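Local coordinates for protein exopolygalacturonate lyase (Vibrio vulnificus, PDB 5A29) that probably cleaves polygalacturonate, the backbone of pectin, by beta-elimination as a manganese-binding lyase of polysaccharide lyase family 2, at residues T278-K290 and R322-I335. Numbering follows the deposited sequence.
Sequences TGAPVYQFTSPKK and REGNVLFKSNDKSI. With SRT (S,R meso-tartaric acid), chain D; SRT (S,R meso-tartaric acid), chain R.
Tyr283 and Asn331 form the tight part of this contact: the phenol ring and the amide are stacked with planes only 4° apart. Asn331 OD1 lies over the ring centre, 3.4 Å above its plane, while ND2 of the same amide sits nearest Tyr283 CG. The amide's rotation is fixed from within its own segment, because Asn331 ND2 donates to Val326 O at 2.9 Å, with the acceptor in the amide plane. Tyr283 CG is anti to the backbone N (chi1 -179°), which swings the ring off the loop backbone and across Asn331, at the start of helix 331-349. Ser334 CB and Ile335 CG1 border the ring edge.

Beside this stack the backbones join directly. Tyr283 N donates to Gly324 O at 2.8 Å, nearly straight and on a carbonyl lone pair. Gly324 belongs to the 3-10 segment 323-325, and Gln284 CG packs 3.6 Å from Gly324 CA. Strand 287-288, which pairs in parallel with 227-228, meets Arg322 and Glu323, whereas the loop before it packs on the first turn of helix 331-349, entered through a type I' turn from Phe328 to Asn331. One turn further along the helix, Pro281 CG meets Ile335 CG2 at 3.7 Å; Pro281, Val282 and Ile335 also line a pocket holding meso-tartaric acid.

The other end is looser and hydrated. Gln284 and Glu323 make no direct hydrogen bond; their amide and carboxylate planes stand 81° apart, and one water donates to both Gln284 OE1 and Glu323 OE1. Glu323 OE2, whose salt-bridge partner is Arg308, comes 3.4 Å from Pro288 CG. A further water spans Ser287 OG and Gly324 N, and Asp307 takes hydrogen bonds from both Ser287 OG and Glu323 N.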
ATOM      1  N   THR A 278      -5.044 -10.505 -24.292  1.00 22.81           N
ATOM      2  CA  THR A 278      -4.367  -9.172 -24.165  1.00 22.82           C
ATOM      3  C   THR A 278      -3.167  -9.234 -23.250  1.00 19.26           C
ATOM      4  O   THR A 278      -2.337  -8.359 -23.280  1.00 21.69           O
ATOM      5  CB  THR A 278      -5.306  -8.126 -23.544  1.00 19.20           C
ATOM      6  OG1 THR A 278      -5.701  -8.624 -22.277  1.00 18.90           O
ATOM      7  CG2 THR A 278      -6.607  -7.986 -24.430  1.00 18.99           C
ATOM      8  N   GLY A 279      -3.049 -10.289 -22.458  1.00 19.82           N
ATOM      9  CA  GLY A 279      -2.005 -10.336 -21.479  1.00 19.51           C
ATOM     10  C   GLY A 279      -2.235  -9.385 -20.301  1.00 18.65           C
ATOM     11  O   GLY A 279      -1.371  -9.292 -19.412  1.00 19.31           O
ATOM     12  N   ALA A 280      -3.380  -8.687 -20.251  1.00 21.09           N
ATOM     13  CA  ALA A 280      -3.581  -7.694 -19.156  1.00 19.74           C
ATOM     14  C   ALA A 280      -3.651  -8.441 -17.820  1.00 19.29           C
ATOM     15  O   ALA A 280      -4.298  -9.507 -17.693  1.00 19.32           O
ATOM     16  CB  ALA A 280      -4.871  -6.854 -19.389  1.00 18.86           C
ATOM     17  N   PRO A 281      -3.050  -7.864 -16.757  1.00 18.38           N
ATOM     18  CA  PRO A 281      -3.093  -8.484 -15.444  1.00 17.09           C
ATOM     19  C   PRO A 281      -4.531  -8.459 -14.826  1.00 19.64           C
ATOM     20  O   PRO A 281      -5.433  -7.710 -15.290  1.00 19.93           O
ATOM     21  CB  PRO A 281      -2.143  -7.614 -14.621  1.00 17.72           C
ATOM     22  CG  PRO A 281      -2.378  -6.223 -15.215  1.00 16.27           C
ATOM     23  CD  PRO A 281      -2.520  -6.469 -16.713  1.00 18.80           C
ATOM     24  N   VAL A 282      -4.734  -9.335 -13.860  1.00 16.46           N
ATOM     25  CA  VAL A 282      -6.032  -9.474 -13.165  1.00 17.59           C
ATOM     26  C   VAL A 282      -5.958  -9.209 -11.682  1.00 16.91           C
ATOM     27  O   VAL A 282      -4.858  -9.201 -11.030  1.00 19.85           O
ATOM     28  CB  VAL A 282      -6.645 -10.900 -13.391  1.00 17.96           C
ATOM     29  CG1 VAL A 282      -7.049 -10.992 -14.862  1.00 17.32           C
ATOM     30  CG2 VAL A 282      -5.594 -11.955 -13.001  1.00 19.28           C
ATOM     31  N   TYR A 283      -7.142  -8.981 -11.099  1.00 16.20           N
ATOM     32  CA  TYR A 283      -7.182  -8.527  -9.701  1.00 15.99           C
ATOM     33  C   TYR A 283      -7.182  -9.740  -8.764  1.00 18.21           C
ATOM     34  O   TYR A 283      -6.865  -9.639  -7.593  1.00 16.59           O
ATOM     35  CB  TYR A 283      -8.440  -7.665  -9.502  1.00 15.58           C
ATOM     36  CG  TYR A 283      -8.596  -7.110  -8.101  1.00 15.84           C
ATOM     37  CD1 TYR A 283      -7.751  -6.058  -7.685  1.00 16.87           C
ATOM     38  CD2 TYR A 283      -9.568  -7.614  -7.210  1.00 16.57           C
ATOM     39  CE1 TYR A 283      -7.910  -5.508  -6.442  1.00 18.09           C
ATOM     40  CE2 TYR A 283      -9.723  -7.074  -5.932  1.00 18.60           C
ATOM     41  CZ  TYR A 283      -8.840  -6.049  -5.555  1.00 20.69           C
ATOM     42  OH  TYR A 283      -8.964  -5.444  -4.356  1.00 19.23           O
ATOM     43  N   GLN A 284      -7.653 -10.897  -9.263  1.00 18.23           N
ATOM     44  CA  GLN A 284      -7.670 -12.122  -8.425  1.00 15.80           C
ATOM     45  C   GLN A 284      -7.697 -13.312  -9.422  1.00 15.16           C
ATOM     46  O   GLN A 284      -7.958 -13.116 -10.639  1.00 17.23           O
ATOM     47  CB  GLN A 284      -8.893 -12.188  -7.487  1.00 16.19           C
ATOM     48  CG  GLN A 284     -10.248 -12.239  -8.217  1.00 15.95           C
ATOM     49  CD  GLN A 284     -11.342 -11.720  -7.297  1.00 20.80           C
ATOM     50  OE1 GLN A 284     -11.463 -10.490  -7.088  1.00 20.20           O
ATOM     51  NE2 GLN A 284     -12.143 -12.607  -6.744  1.00 20.67           N
ATOM     52  N   PHE A 285      -7.495 -14.511  -8.900  1.00 16.76           N
ATOM     53  CA  PHE A 285      -7.333 -15.683  -9.815  1.00 19.15           C
ATOM     54  C   PHE A 285      -8.436 -16.714  -9.590  1.00 18.95           C
ATOM     55  O   PHE A 285      -8.419 -17.764 -10.264  1.00 20.49           O
ATOM     56  CB  PHE A 285      -5.940 -16.365  -9.730  1.00 18.85           C
ATOM     57  CG  PHE A 285      -5.509 -16.764  -8.348  1.00 19.13           C
ATOM     58  CD1 PHE A 285      -4.797 -15.892  -7.539  1.00 17.66           C
ATOM     59  CD2 PHE A 285      -5.767 -18.053  -7.854  1.00 20.16           C
ATOM     60  CE1 PHE A 285      -4.362 -16.252  -6.256  1.00 22.70           C
ATOM     61  CE2 PHE A 285      -5.326 -18.434  -6.598  1.00 21.16           C
ATOM     62  CZ  PHE A 285      -4.604 -17.568  -5.774  1.00 20.51           C
ATOM     63  N   THR A 286      -9.386 -16.405  -8.707  1.00 19.07           N
ATOM     64  CA  THR A 286     -10.571 -17.296  -8.528  1.00 20.99           C
ATOM     65  C   THR A 286     -11.813 -16.419  -8.343  1.00 21.83           C
ATOM     66  O   THR A 286     -11.662 -15.265  -7.950  1.00 20.45           O
ATOM     67  CB  THR A 286     -10.443 -18.209  -7.311  1.00 21.50           C
ATOM     68  OG1 THR A 286     -10.224 -17.457  -6.110  1.00 23.17           O
ATOM     69  CG2 THR A 286      -9.306 -19.259  -7.481  1.00 22.27           C
ATOM     70  N   SER A 287     -13.018 -16.961  -8.595  1.00 20.02           N
ATOM     71  CA  SER A 287     -14.294 -16.306  -8.274  1.00 19.18           C
ATOM     72  C   SER A 287     -14.987 -17.086  -7.195  1.00 20.09           C
ATOM     73  O   SER A 287     -14.725 -18.297  -6.985  1.00 20.88           O
ATOM     74  CB  SER A 287     -15.291 -16.339  -9.467  1.00 22.28           C
ATOM     75  OG  SER A 287     -14.887 -15.506 -10.540  1.00 24.28           O
ATOM     76  N   PRO A 288     -15.888 -16.406  -6.492  1.00 20.05           N
ATOM     77  CA  PRO A 288     -16.703 -17.032  -5.478  1.00 19.62           C
ATOM     78  C   PRO A 288     -17.797 -17.878  -6.112  1.00 22.57           C
ATOM     79  O   PRO A 288     -18.477 -17.458  -7.065  1.00 22.05           O
ATOM     80  CB  PRO A 288     -17.356 -15.850  -4.772  1.00 19.20           C
ATOM     81  CG  PRO A 288     -17.392 -14.762  -5.750  1.00 22.52           C
ATOM     82  CD  PRO A 288     -16.201 -14.972  -6.694  1.00 17.79           C
ATOM     83  N   LYS A 289     -17.943 -19.079  -5.578  1.00 21.52           N
ATOM     84  CA  LYS A 289     -19.086 -19.923  -5.960  1.00 23.19           C
ATOM     85  C   LYS A 289     -20.415 -19.306  -5.513  1.00 20.21           C
ATOM     86  O   LYS A 289     -20.519 -18.757  -4.407  1.00 19.98           O
ATOM     87  CB  LYS A 289     -18.936 -21.237  -5.182  1.00 26.80           C
ATOM     88  CG  LYS A 289     -19.657 -22.410  -5.798  1.00 41.75           C
ATOM     89  CD  LYS A 289     -19.294 -23.695  -5.046  1.00 49.43           C
ATOM     90  CE  LYS A 289     -20.357 -24.785  -5.249  1.00 62.18           C
ATOM     91  NZ  LYS A 289     -20.553 -25.084  -6.701  1.00 65.79           N
ATOM     92  N   LYS A 290     -21.467 -19.561  -6.293  1.00 22.06           N
ATOM     93  CA  LYS A 290     -22.866 -19.273  -5.831  1.00 21.77           C
ATOM     94  C   LYS A 290     -23.320 -20.379  -4.892  1.00 23.39           C
ATOM     95  O   LYS A 290     -23.647 -21.511  -5.322  1.00 21.77           O
ATOM     96  CB  LYS A 290     -23.741 -19.198  -7.113  1.00 19.25           C
ATOM     97  CG  LYS A 290     -25.234 -18.943  -6.887  1.00 20.78           C
ATOM     98  CD  LYS A 290     -25.926 -19.282  -8.227  1.00 20.92           C
ATOM     99  CE  LYS A 290     -27.416 -18.919  -8.237  1.00 21.20           C
ATOM    100  NZ  LYS A 290     -27.967 -19.306  -9.620  1.00 19.89           N
ATOM    101  N   ARG A 322     -16.247 -11.185 -14.609  1.00 17.83           N
ATOM    102  CA  ARG A 322     -15.944 -11.927 -13.410  1.00 17.28           C
ATOM    103  C   ARG A 322     -15.010 -11.013 -12.623  1.00 17.88           C
ATOM    104  O   ARG A 322     -14.287 -10.213 -13.226  1.00 17.39           O
ATOM    105  CB  ARG A 322     -15.210 -13.268 -13.734  1.00 18.35           C
ATOM    106  CG  ARG A 322     -16.111 -14.281 -14.528  1.00 23.38           C
ATOM    107  CD  ARG A 322     -17.357 -14.697 -13.714  1.00 25.57           C
ATOM    108  NE  ARG A 322     -18.157 -15.695 -14.462  1.00 29.64           N
ATOM    109  CZ  ARG A 322     -18.991 -15.457 -15.479  1.00 37.94           C
ATOM    110  NH1 ARG A 322     -19.304 -14.221 -15.902  1.00 34.82           N
ATOM    111  NH2 ARG A 322     -19.572 -16.511 -16.088  1.00 37.77           N
ATOM    112  N   GLU A 323     -14.954 -11.210 -11.335  1.00 16.97           N
ATOM    113  CA  GLU A 323     -14.296 -10.186 -10.438  1.00 18.59           C
ATOM    114  C   GLU A 323     -12.839  -9.906 -10.781  1.00 20.18           C
ATOM    115  O   GLU A 323     -12.363  -8.738 -10.661  1.00 18.33           O
ATOM    116  CB  GLU A 323     -14.416 -10.596  -8.975  1.00 19.70           C
ATOM    117  CG  GLU A 323     -15.886 -10.512  -8.511  1.00 21.07           C
ATOM    118  CD  GLU A 323     -16.088 -11.013  -7.096  1.00 24.85           C
ATOM    119  OE1 GLU A 323     -15.211 -10.780  -6.182  1.00 25.87           O
ATOM    120  OE2 GLU A 323     -17.165 -11.591  -6.823  1.00 21.28           O
ATOM    121  N   GLY A 324     -12.100 -10.971 -11.132  1.00 18.00           N
ATOM    122  CA  GLY A 324     -10.652 -10.761 -11.446  1.00 15.90           C
ATOM    123  C   GLY A 324     -10.420  -9.938 -12.675  1.00 16.71           C
ATOM    124  O   GLY A 324      -9.360  -9.325 -12.817  1.00 18.29           O
ATOM    125  N   ASN A 325     -11.393  -9.877 -13.585  1.00 16.44           N
ATOM    126  CA  ASN A 325     -11.229  -9.117 -14.806  1.00 15.28           C
ATOM    127  C   ASN A 325     -11.643  -7.651 -14.696  1.00 14.10           C
ATOM    128  O   ASN A 325     -11.396  -6.891 -15.646  1.00 16.34           O
ATOM    129  CB  ASN A 325     -12.011  -9.743 -15.973  1.00 17.60           C
ATOM    130  CG  ASN A 325     -11.583 -11.196 -16.198  1.00 20.17           C
ATOM    131  OD1 ASN A 325     -10.390 -11.460 -16.405  1.00 17.33           O
ATOM    132  ND2 ASN A 325     -12.530 -12.123 -16.120  1.00 18.84           N
ATOM    133  N   VAL A 326     -12.115  -7.233 -13.543  1.00 13.35           N
ATOM    134  CA  VAL A 326     -12.446  -5.774 -13.367  1.00 14.19           C
ATOM    135  C   VAL A 326     -11.167  -4.960 -12.993  1.00 14.37           C
ATOM    136  O   VAL A 326     -10.532  -5.258 -11.969  1.00 16.02           O
ATOM    137  CB  VAL A 326     -13.471  -5.617 -12.249  1.00 15.69           C
ATOM    138  CG1 VAL A 326     -13.728  -4.124 -11.929  1.00 14.82           C
ATOM    139  CG2 VAL A 326     -14.813  -6.294 -12.667  1.00 14.96           C
ATOM    140  N   LEU A 327     -10.796  -4.012 -13.829  1.00 16.05           N
ATOM    141  CA  LEU A 327      -9.569  -3.246 -13.607  1.00 16.46           C
ATOM    142  C   LEU A 327      -9.966  -1.745 -13.277  1.00 19.61           C
ATOM    143  O   LEU A 327      -9.141  -0.857 -13.417  1.00 25.79           O
ATOM    144  CB  LEU A 327      -8.667  -3.238 -14.835  1.00 17.53           C
ATOM    145  CG  LEU A 327      -8.299  -4.690 -15.257  1.00 16.89           C
ATOM    146  CD1 LEU A 327      -7.256  -4.587 -16.365  1.00 18.01           C
ATOM    147  CD2 LEU A 327      -7.704  -5.441 -14.080  1.00 17.84           C
ATOM    148  N   PHE A 328     -11.185  -1.511 -12.846  1.00 17.50           N
ATOM    149  CA  PHE A 328     -11.582  -0.132 -12.409  1.00 18.48           C
ATOM    150  C   PHE A 328     -12.030  -0.213 -10.984  1.00 16.40           C
ATOM    151  O   PHE A 328     -11.800  -1.218 -10.246  1.00 17.08           O
ATOM    152  CB  PHE A 328     -12.650   0.454 -13.358  1.00 17.86           C
ATOM    153  CG  PHE A 328     -13.834  -0.514 -13.626  1.00 20.06           C
ATOM    154  CD1 PHE A 328     -13.786  -1.450 -14.678  1.00 21.53           C
ATOM    155  CD2 PHE A 328     -14.973  -0.491 -12.821  1.00 17.59           C
ATOM    156  CE1 PHE A 328     -14.842  -2.374 -14.907  1.00 21.83           C
ATOM    157  CE2 PHE A 328     -16.026  -1.417 -13.018  1.00 20.85           C
ATOM    158  CZ  PHE A 328     -15.951  -2.375 -14.062  1.00 21.18           C
ATOM    159  N   LYS A 329     -12.533   0.916 -10.475  1.00 17.95           N
ATOM    160  CA  LYS A 329     -12.937   0.961  -9.088  1.00 18.16           C
ATOM    161  C   LYS A 329     -11.753   0.673  -8.171  1.00 18.68           C
ATOM    162  O   LYS A 329     -11.857  -0.053  -7.153  1.00 18.58           O
ATOM    163  CB  LYS A 329     -14.249   0.098  -8.828  1.00 19.35           C
ATOM    164  CG  LYS A 329     -14.932   0.542  -7.502  1.00 23.06           C
ATOM    165  CD  LYS A 329     -15.810  -0.542  -6.845  1.00 33.00           C
ATOM    166  CE  LYS A 329     -15.054  -1.862  -6.443  1.00 34.45           C
ATOM    167  NZ  LYS A 329     -13.800  -1.867  -5.550  1.00 25.75           N
ATOM    168  N   SER A 330     -10.594   1.296  -8.529  1.00 17.28           N
ATOM    169  CA  SER A 330      -9.320   1.127  -7.793  1.00 18.71           C
ATOM    170  C   SER A 330      -8.648  -0.241  -7.821  1.00 19.91           C
ATOM    171  O   SER A 330      -7.582  -0.436  -7.191  1.00 18.67           O
ATOM    172  CB  SER A 330      -9.461   1.524  -6.320  1.00 24.05           C
ATOM    173  OG  SER A 330      -9.907   2.886  -6.296  1.00 25.60           O
ATOM    174  N   ASN A 331      -9.277  -1.210  -8.487  1.00 17.18           N
ATOM    175  CA  ASN A 331      -8.571  -2.483  -8.682  1.00 16.76           C
ATOM    176  C   ASN A 331      -7.250  -2.265  -9.429  1.00 17.61           C
ATOM    177  O   ASN A 331      -6.294  -2.931  -9.103  1.00 15.23           O
ATOM    178  CB  ASN A 331      -9.419  -3.505  -9.465  1.00 17.52           C
ATOM    179  CG  ASN A 331     -10.523  -4.137  -8.586  1.00 16.84           C
ATOM    180  OD1 ASN A 331     -10.713  -3.773  -7.426  1.00 16.62           O
ATOM    181  ND2 ASN A 331     -11.312  -5.064  -9.180  1.00 16.15           N
ATOM    182  N   ASP A 332      -7.230  -1.359 -10.404  1.00 16.30           N
ATOM    183  CA  ASP A 332      -6.024  -1.127 -11.219  1.00 19.75           C
ATOM    184  C   ASP A 332      -4.940  -0.558 -10.290  1.00 18.46           C
ATOM    185  O   ASP A 332      -3.823  -0.945 -10.396  1.00 16.20           O
ATOM    186  CB  ASP A 332      -6.255  -0.123 -12.328  1.00 19.74           C
ATOM    187  CG  ASP A 332      -6.924   1.197 -11.823  1.00 29.81           C
ATOM    188  OD1 ASP A 332      -7.810   1.161 -10.936  1.00 26.18           O
ATOM    189  OD2 ASP A 332      -6.537   2.285 -12.281  1.00 36.68           O
ATOM    190  N   LYS A 333      -5.296   0.344  -9.379  1.00 18.42           N
ATOM    191  CA  LYS A 333      -4.290   0.841  -8.457  1.00 17.75           C
ATOM    192  C   LYS A 333      -3.600  -0.285  -7.650  1.00 16.85           C
ATOM    193  O   LYS A 333      -2.383  -0.251  -7.462  1.00 15.15           O
ATOM    194  CB  LYS A 333      -4.907   1.843  -7.494  1.00 17.87           C
ATOM    195  CG  LYS A 333      -3.863   2.459  -6.589  1.00 19.68           C
ATOM    196  CD  LYS A 333      -4.469   3.514  -5.666  1.00 24.63           C
ATOM    197  CE  LYS A 333      -3.372   4.184  -4.845  1.00 34.41           C
ATOM    198  NZ  LYS A 333      -4.057   4.782  -3.675  1.00 40.00           N
ATOM    199  N   SER A 334      -4.350  -1.233  -7.091  1.00 15.58           N
ATOM    200  CA  SER A 334      -3.692  -2.305  -6.325  1.00 16.83           C
ATOM    201  C   SER A 334      -2.772  -3.150  -7.229  1.00 16.70           C
ATOM    202  O   SER A 334      -1.847  -3.741  -6.709  1.00 19.33           O
ATOM    203  CB  SER A 334      -4.709  -3.290  -5.713  1.00 20.70           C
ATOM    204  OG  SER A 334      -5.572  -2.540  -4.814  1.00 30.55           O
ATOM    205  N   ILE A 335      -3.063  -3.212  -8.524  1.00 16.23           N
ATOM    206  CA  ILE A 335      -2.268  -4.035  -9.453  1.00 15.21           C
ATOM    207  C   ILE A 335      -1.058  -3.239  -9.972  1.00 19.58           C
ATOM    208  O   ILE A 335       0.081  -3.729  -9.851  1.00 18.42           O
ATOM    209  CB  ILE A 335      -3.120  -4.471 -10.644  1.00 16.34           C
ATOM    210  CG1 ILE A 335      -4.220  -5.430 -10.163  1.00 15.57           C
ATOM    211  CG2 ILE A 335      -2.242  -5.110 -11.738  1.00 17.98           C
ATOM    212  CD1 ILE A 335      -5.278  -5.599 -11.284  1.00 17.41           C
TER
HETATM  213  O1  SRT D1568      -2.285  -8.582  -9.523  0.60 45.19           O
HETATM  214  O11 SRT D1568      -2.237  -9.443 -11.519  0.60 21.27           O
HETATM  215  C1  SRT D1568      -1.657  -8.959 -10.538  0.60 33.05           C
HETATM  216  C2  SRT D1568      -0.148  -8.902 -10.402  0.60 34.08           C
HETATM  217  O2  SRT D1568       0.163 -10.249 -10.347  0.60 36.11           O
HETATM  218  C3  SRT D1568       0.783  -8.263 -11.461  0.60 35.92           C
HETATM  219  O3  SRT D1568       0.126  -7.893 -12.649  0.60 41.05           O
HETATM  220  C4  SRT D1568       1.589  -7.050 -11.031  0.60 39.75           C
HETATM  221  O4  SRT D1568       2.759  -7.077 -11.504  0.60 39.59           O
HETATM  222  O41 SRT D1568       1.111  -6.146 -10.255  0.60 21.87           O
HETATM  223  O1  SRT R1019      -9.694   0.545   0.330  1.00 40.65           O
HETATM  224  O11 SRT R1019      -7.548   0.483   0.612  1.00 46.34           O
HETATM  225  C1  SRT R1019      -8.564   0.999   0.106  1.00 49.45           C
HETATM  226  C2  SRT R1019      -8.478   2.161  -0.868  1.00 53.54           C
HETATM  227  O2  SRT R1019      -8.549   3.454  -0.302  1.00 58.82           O
HETATM  228  C3  SRT R1019      -7.297   1.960  -1.814  1.00 54.23           C
HETATM  229  O3  SRT R1019      -7.745   0.834  -2.589  1.00 48.55           O
HETATM  230  C4  SRT R1019      -7.023   3.232  -2.586  1.00 57.86           C
HETATM  231  O4  SRT R1019      -6.111   3.931  -2.096  1.00 51.38           O
HETATM  232  O41 SRT R1019      -7.728   3.603  -3.585  1.00 58.52           O
HETATM  233  O   HOH W   1     -13.228  -8.663  -6.282  1.00 20.29           O
HETATM  234  O   HOH W   2     -14.590 -12.658  -4.531  1.00 44.64           O
HETATM  235  O   HOH W   3     -12.632 -13.834 -11.114  1.00 24.42           O